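Local structure of protein URE2 (Lodderomyces elongisporus NRRL YB-4239, 4EXJ) at residues Val54-Asp59 against Pro64-Asn69; Leu18-Leu23 against Leu73-Thr78. The protein is of unknown function but, as a URE2-like member of the glutathione S-transferase superfamily, may bind glutathione or act in transcription regulation. All blocks are in the same frame, centred on the assembly; numbering follows the deposited sequence. Where two conformers were deposited one is given.

Both contacts lie in the thioredoxin-like N-terminal domain, their centres about 11 Å apart. Along the chain, segment 18-23 comes first, then the hairpin segments 54-59 and 64-69 of contact 1, and last segment 73-78, so contact 1 is nested in the loop that contact 2 closes. Helix 68-79 is common to both: it begins within contact 1 and supplies I75 to contact 2. L57 is one bridge between them, its CD2 lying 3.5 Å from Y74 CD2 and 3.8 Å from I75 CG1. The hairpin is thereby tied to helix 68-79, which packs against it, in a part of the domain that also touches the second subunit.

Contact 1 (Val54-Asp59 against Pro64-Asn69); sequences VPTLVD and PITESN
L57 and I65 face each other as an antiparallel hydrogen-bonded pair. I65 N donates to L57 O at 2.7 Å, a short and nearly straight bond (165° at the hydrogen), and L57 N returns a longer one to I65 O, approached in the carbonyl plane. The I65 side chain can be traced outward. Its CB lies 3.6 Å from L57 O, and CG1, anti to the carbonyl carbon (chi1 -47°), runs alongside the same oxygen. CG2 meets Y74 CB at 4.0 Å, while the tip, CD1, reaches CE1 of the same tyrosine. A branched aliphatic residue suits this buried sheet face, which helix 68-79 covers.

The pair belongs to the hairpin of strands 56-58 and 64-66, which ends the four-stranded sheet of the glutathione transferase thioredoxin-like domain; strand 64-66 is its outer strand. On the other sheet face T56 CG2 lies beside P64 CB at 3.9 Å, both side chains pointing the same way. Threonine serves two needs here: its methyl packs on the proline, while OG1 bonds to Y45 and N49. P64, whose nitrogen has no hydrogen to give, occupies a non-hydrogen-bonded position opposite V58, and its CA-H points at L57 O.

P55 follows a cis peptide bond, the hallmark of this fold before its third strand. Its CD rests 3.9 Å from S68 CB, where the serine begins helix 68-79 and its OG bonds to N13. Where the chains diverge, one water joins P55 O (2.8 Å) to E67 N, the N-cap residue; a second takes the S68 N-H and gives a weak bond to V54 O. In related glutathione transferases the backbone before the cis-proline and the start of this helix bind glutathione.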
loop_
_atom_site.group_PDB
_atom_site.type_symbol
_atom_site.label_atom_id
_atom_site.label_comp_id
_atom_site.label_asym_id
_atom_site.label_seq_id
_atom_site.Cartn_x
_atom_site.Cartn_y
_atom_site.Cartn_z
ATOM N N VAL B 54 -3.530 13.956 -3.235
ATOM C CA VAL B 54 -4.725 13.631 -3.974
ATOM C C VAL B 54 -4.727 12.148 -4.165
ATOM O O VAL B 54 -3.696 11.553 -4.126
ATOM C CB VAL B 54 -4.769 14.288 -5.358
ATOM C CG1 VAL B 54 -4.842 15.738 -5.247
ATOM C CG2 VAL B 54 -3.623 13.829 -6.234
ATOM N N PRO B 55 -5.871 11.550 -4.387
ATOM C CA PRO B 55 -7.166 12.198 -4.402
ATOM C C PRO B 55 -7.926 12.039 -3.105
ATOM O O PRO B 55 -7.534 11.306 -2.284
ATOM C CB PRO B 55 -7.898 11.414 -5.460
ATOM C CG PRO B 55 -7.330 10.065 -5.380
ATOM C CD PRO B 55 -5.960 10.172 -4.874
ATOM N N THR B 56 -9.025 12.758 -2.983
ATOM C CA THR B 56 -9.966 12.566 -1.884
ATOM C C THR B 56 -11.362 12.507 -2.470
ATOM O O THR B 56 -11.754 13.384 -3.235
ATOM C CB THR B 56 -9.937 13.756 -0.917
ATOM O OG1 THR B 56 -8.627 13.919 -0.404
ATOM C CG2 THR B 56 -10.888 13.494 0.261
ATOM N N LEU B 57 -12.133 11.496 -2.094
ATOM C CA LEU B 57 -13.543 11.469 -2.415
ATOM C C LEU B 57 -14.347 11.888 -1.195
ATOM O O LEU B 57 -14.256 11.244 -0.159
ATOM C CB LEU B 57 -13.951 10.054 -2.788
ATOM C CG LEU B 57 -15.408 9.897 -3.188
ATOM C CD1 LEU B 57 -15.715 10.683 -4.466
ATOM C CD2 LEU B 57 -15.701 8.422 -3.384
ATOM N N VAL B 58 -15.139 12.951 -1.310
ATOM C CA VAL B 58 -16.066 13.282 -0.232
ATOM C C VAL B 58 -17.395 12.609 -0.587
ATOM O O VAL B 58 -17.940 12.849 -1.656
ATOM C CB VAL B 58 -16.236 14.802 -0.068
ATOM C CG1 VAL B 58 -17.288 15.103 1.007
ATOM C CG2 VAL B 58 -14.901 15.453 0.292
ATOM N N ASP B 59 -17.896 11.733 0.276
ATOM C CA ASP B 59 -19.034 10.900 -0.115
ATOM C C ASP B 59 -20.344 11.668 -0.006
ATOM O O ASP B 59 -20.358 12.838 0.396
ATOM C CB ASP B 59 -19.091 9.591 0.686
ATOM C CG ASP B 59 -19.566 9.795 2.113
ATOM O OD1 ASP B 59 -19.892 10.944 2.473
ATOM O OD2 ASP B 59 -19.596 8.803 2.878
ATOM N N PRO B 64 -14.919 12.275 4.092
ATOM C CA PRO B 64 -13.836 12.037 3.145
ATOM C C PRO B 64 -13.368 10.586 3.168
ATOM O O PRO B 64 -13.238 9.983 4.247
ATOM C CB PRO B 64 -12.719 12.966 3.632
ATOM C CG PRO B 64 -13.205 13.615 4.893
ATOM C CD PRO B 64 -14.451 12.921 5.326
ATOM N N ILE B 65 -13.142 10.043 1.972
ATOM C CA ILE B 65 -12.529 8.737 1.774
ATOM C C ILE B 65 -11.179 9.047 1.110
ATOM O O ILE B 65 -11.131 9.802 0.139
ATOM C CB ILE B 65 -13.349 7.874 0.792
ATOM C CG1 ILE B 65 -14.842 7.906 1.115
ATOM C CG2 ILE B 65 -12.846 6.430 0.780
ATOM C CD1 ILE B 65 -15.191 7.239 2.420
ATOM N N THR B 66 -10.088 8.505 1.643
ATOM C CA THR B 66 -8.764 8.828 1.092
ATOM C C THR B 66 -8.037 7.551 0.685
ATOM O O THR B 66 -8.533 6.446 0.943
ATOM C CB THR B 66 -7.879 9.598 2.077
ATOM O OG1 THR B 66 -7.546 8.762 3.198
ATOM C CG2 THR B 66 -8.580 10.894 2.560
ATOM N N GLU B 67 -6.865 7.743 0.064
ATOM C CA GLU B 67 -5.972 6.673 -0.471
ATOM C C GLU B 67 -6.543 6.115 -1.788
ATOM O O GLU B 67 -7.590 5.485 -1.817
ATOM C CB GLU B 67 -5.670 5.566 0.565
ATOM C CG GLU B 67 -5.082 6.062 1.889
ATOM C CD GLU B 67 -3.731 6.748 1.734
ATOM O OE1 GLU B 67 -2.902 6.269 0.935
ATOM O OE2 GLU B 67 -3.500 7.762 2.420
ATOM N N SER B 68 -5.844 6.387 -2.890
ATOM C CA SER B 68 -6.377 6.122 -4.201
ATOM C C SER B 68 -6.947 4.707 -4.365
ATOM O O SER B 68 -8.050 4.548 -4.883
ATOM C CB SER B 68 -5.288 6.382 -5.244
ATOM O OG SER B 68 -5.872 6.460 -6.518
ATOM N N ASN B 69 -6.179 3.681 -3.992
ATOM C CA ASN B 69 -6.654 2.312 -4.249
ATOM C C ASN B 69 -7.789 1.916 -3.306
ATOM O O ASN B 69 -8.649 1.107 -3.646
ATOM C CB ASN B 69 -5.502 1.298 -4.245
ATOM C CG ASN B 69 -4.645 1.441 -5.469
ATOM O OD1 ASN B 69 -4.863 2.353 -6.260
ATOM N ND2 ASN B 69 -3.681 0.547 -5.653
HETATM O O HOH W 1 -3.680 8.524 -2.704
HETATM O O HOH W 2 -5.451 10.050 -0.914
#

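Contact 2 (Leu18-Leu23 against Leu73-Thr78)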
loop_
_atom_site.group_PDB
_atom_site.type_symbol
_atom_site.label_atom_id
_atom_site.label_comp_id
_atom_site.label_asym_id
_atom_site.label_seq_id
_atom_site.Cartn_x
_atom_site.Cartn_y
_atom_site.Cartn_z
ATOM N N LEU B 18 -10.855 8.468 -10.829
ATOM C CA LEU B 18 -11.434 9.223 -11.891
ATOM C C LEU B 18 -11.849 8.342 -13.051
ATOM O O LEU B 18 -12.952 8.393 -13.504
ATOM C CB LEU B 18 -10.393 10.210 -12.375
ATOM C CG LEU B 18 -10.720 11.143 -13.519
ATOM C CD1 LEU B 18 -11.796 12.053 -13.088
ATOM C CD2 LEU B 18 -9.483 11.956 -13.859
ATOM N N VAL B 19 -10.953 7.481 -13.475
ATOM C CA VAL B 19 -11.299 6.502 -14.502
ATOM C C VAL B 19 -12.492 5.622 -14.082
ATOM O O VAL B 19 -13.435 5.446 -14.853
ATOM C CB VAL B 19 -10.093 5.604 -14.866
ATOM C CG1 VAL B 19 -10.514 4.400 -15.715
ATOM C CG2 VAL B 19 -9.010 6.443 -15.577
ATOM N N LEU B 20 -12.427 5.032 -12.881
ATOM C CA LEU B 20 -13.522 4.156 -12.439
ATOM C C LEU B 20 -14.867 4.889 -12.382
ATOM O O LEU B 20 -15.872 4.381 -12.882
ATOM C CB LEU B 20 -13.224 3.512 -11.081
ATOM C CG LEU B 20 -14.362 2.614 -10.578
ATOM C CD1 LEU B 20 -14.588 1.464 -11.502
ATOM C CD2 LEU B 20 -13.997 2.083 -9.198
ATOM N N GLY B 21 -14.883 6.069 -11.779
ATOM C CA GLY B 21 -16.127 6.855 -11.691
ATOM C C GLY B 21 -16.742 7.104 -13.061
ATOM O O GLY B 21 -17.954 6.978 -13.246
ATOM N N LYS B 22 -15.905 7.473 -14.021
ATOM C CA LYS B 22 -16.389 7.709 -15.387
ATOM C C LYS B 22 -16.864 6.444 -16.097
ATOM O O LYS B 22 -17.885 6.470 -16.783
ATOM C CB LYS B 22 -15.331 8.429 -16.208
ATOM C CG LYS B 22 -15.034 9.813 -15.662
ATOM C CD LYS B 22 -14.469 10.732 -16.730
ATOM C CE LYS B 22 -14.847 12.180 -16.444
ATOM N NZ LYS B 22 -14.771 13.003 -17.683
ATOM N N LEU B 23 -16.152 5.331 -15.926
ATOM C CA LEU B 23 -16.591 4.059 -16.523
ATOM C C LEU B 23 -17.966 3.645 -16.022
ATOM O O LEU B 23 -18.729 3.005 -16.748
ATOM C CB LEU B 23 -15.593 2.926 -16.248
ATOM C CG LEU B 23 -14.240 3.017 -16.963
ATOM C CD1 LEU B 23 -13.376 1.828 -16.544
ATOM C CD2 LEU B 23 -14.419 3.036 -18.471
ATOM N N LEU B 73 -11.844 0.885 -4.228
ATOM C CA LEU B 73 -12.690 -0.106 -3.536
ATOM C C LEU B 73 -14.019 0.498 -3.088
ATOM O O LEU B 73 -15.084 -0.127 -3.227
ATOM C CB LEU B 73 -11.949 -0.721 -2.349
ATOM C CG LEU B 73 -10.863 -1.710 -2.779
ATOM C CD1 LEU B 73 -9.786 -1.929 -1.710
ATOM C CD2 LEU B 73 -11.559 -3.043 -3.151
ATOM N N TYR B 74 -13.953 1.708 -2.562
ATOM C CA TYR B 74 -15.148 2.397 -2.088
ATOM C C TYR B 74 -16.115 2.679 -3.225
ATOM O O TYR B 74 -17.311 2.439 -3.097
ATOM C CB TYR B 74 -14.787 3.702 -1.394
ATOM C CG TYR B 74 -16.025 4.472 -1.014
ATOM C CD1 TYR B 74 -16.642 4.248 0.211
ATOM C CD2 TYR B 74 -16.598 5.375 -1.905
ATOM C CE1 TYR B 74 -17.806 4.940 0.561
ATOM C CE2 TYR B 74 -17.751 6.071 -1.568
ATOM C CZ TYR B 74 -18.345 5.847 -0.335
ATOM O OH TYR B 74 -19.500 6.535 -0.011
ATOM N N ILE B 75 -15.599 3.188 -4.345
ATOM C CA ILE B 75 -16.443 3.506 -5.492
ATOM C C ILE B 75 -17.079 2.256 -6.074
ATOM O O ILE B 75 -18.268 2.244 -6.377
ATOM C CB ILE B 75 -15.673 4.284 -6.577
ATOM C CG1 ILE B 75 -15.368 5.699 -6.069
ATOM C CG2 ILE B 75 -16.481 4.301 -7.879
ATOM C CD1 ILE B 75 -14.314 6.470 -6.884
ATOM N N ALA B 76 -16.300 1.186 -6.187
ATOM C CA ALA B 76 -16.854 -0.074 -6.653
ATOM C C ALA B 76 -17.968 -0.564 -5.725
ATOM O O ALA B 76 -19.055 -0.906 -6.184
ATOM C CB ALA B 76 -15.771 -1.120 -6.809
ATOM N N ASP B 77 -17.700 -0.590 -4.428
ATOM C CA ASP B 77 -18.688 -1.108 -3.485
ATOM C C ASP B 77 -19.954 -0.266 -3.542
ATOM O O ASP B 77 -21.072 -0.790 -3.492
ATOM C CB ASP B 77 -18.147 -1.092 -2.057
ATOM C CG ASP B 77 -19.085 -1.757 -1.074
ATOM O OD1 ASP B 77 -19.172 -3.000 -1.093
ATOM O OD2 ASP B 77 -19.728 -1.040 -0.282
ATOM N N THR B 78 -19.768 1.042 -3.655
ATOM C CA THR B 78 -20.874 1.973 -3.530
ATOM C C THR B 78 -21.688 2.105 -4.821
ATOM O O THR B 78 -22.916 2.124 -4.764
ATOM C CB THR B 78 -20.359 3.339 -3.042
ATOM O OG1 THR B 78 -19.657 3.160 -1.806
ATOM C CG2 THR B 78 -21.499 4.333 -2.852
#
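L20 and I75 meet across two regular helical segments, each held by i to i+4 backbone bonds such as L23 N to V19 O and D77 N to L73 O. Helices 15-23 and 68-79 are the pair that packs on one face of the sheet in the thioredoxin-like domain of glutathione transferases, and here their joint is wholly apolar.

L20 does the reaching. Its CG stands anti to the backbone N (chi1 179°), which extends the isobutyl group toward helix 68-79 until CD2 lies 3.6 Å from I75 CG2 and 3.8 Å from I75 CB. The two side chains slide past each other in opposite directions. The long, flexible leucine thus lies along the beta-branched flank of the isoleucine, and its CD2 also passes 3.9 Å from A76 N. At A76 the small methyl lets the leucine lie close to the helix backbone.

Beyond the pair, I163 and I166 of helix 163-179 pack on L20, joining it to the C-terminal domain, while I28 of the sheet touches I75. One residue back, the Y74 ring meets W97 of the second subunit edge-to-face. Y74 O takes two bonds from opposite faces of its plane, one from T78 N and one of 2.8 Å from T78 OG1, the hydroxyl that also sits 3.3 Å above the centre of the Y74 ring.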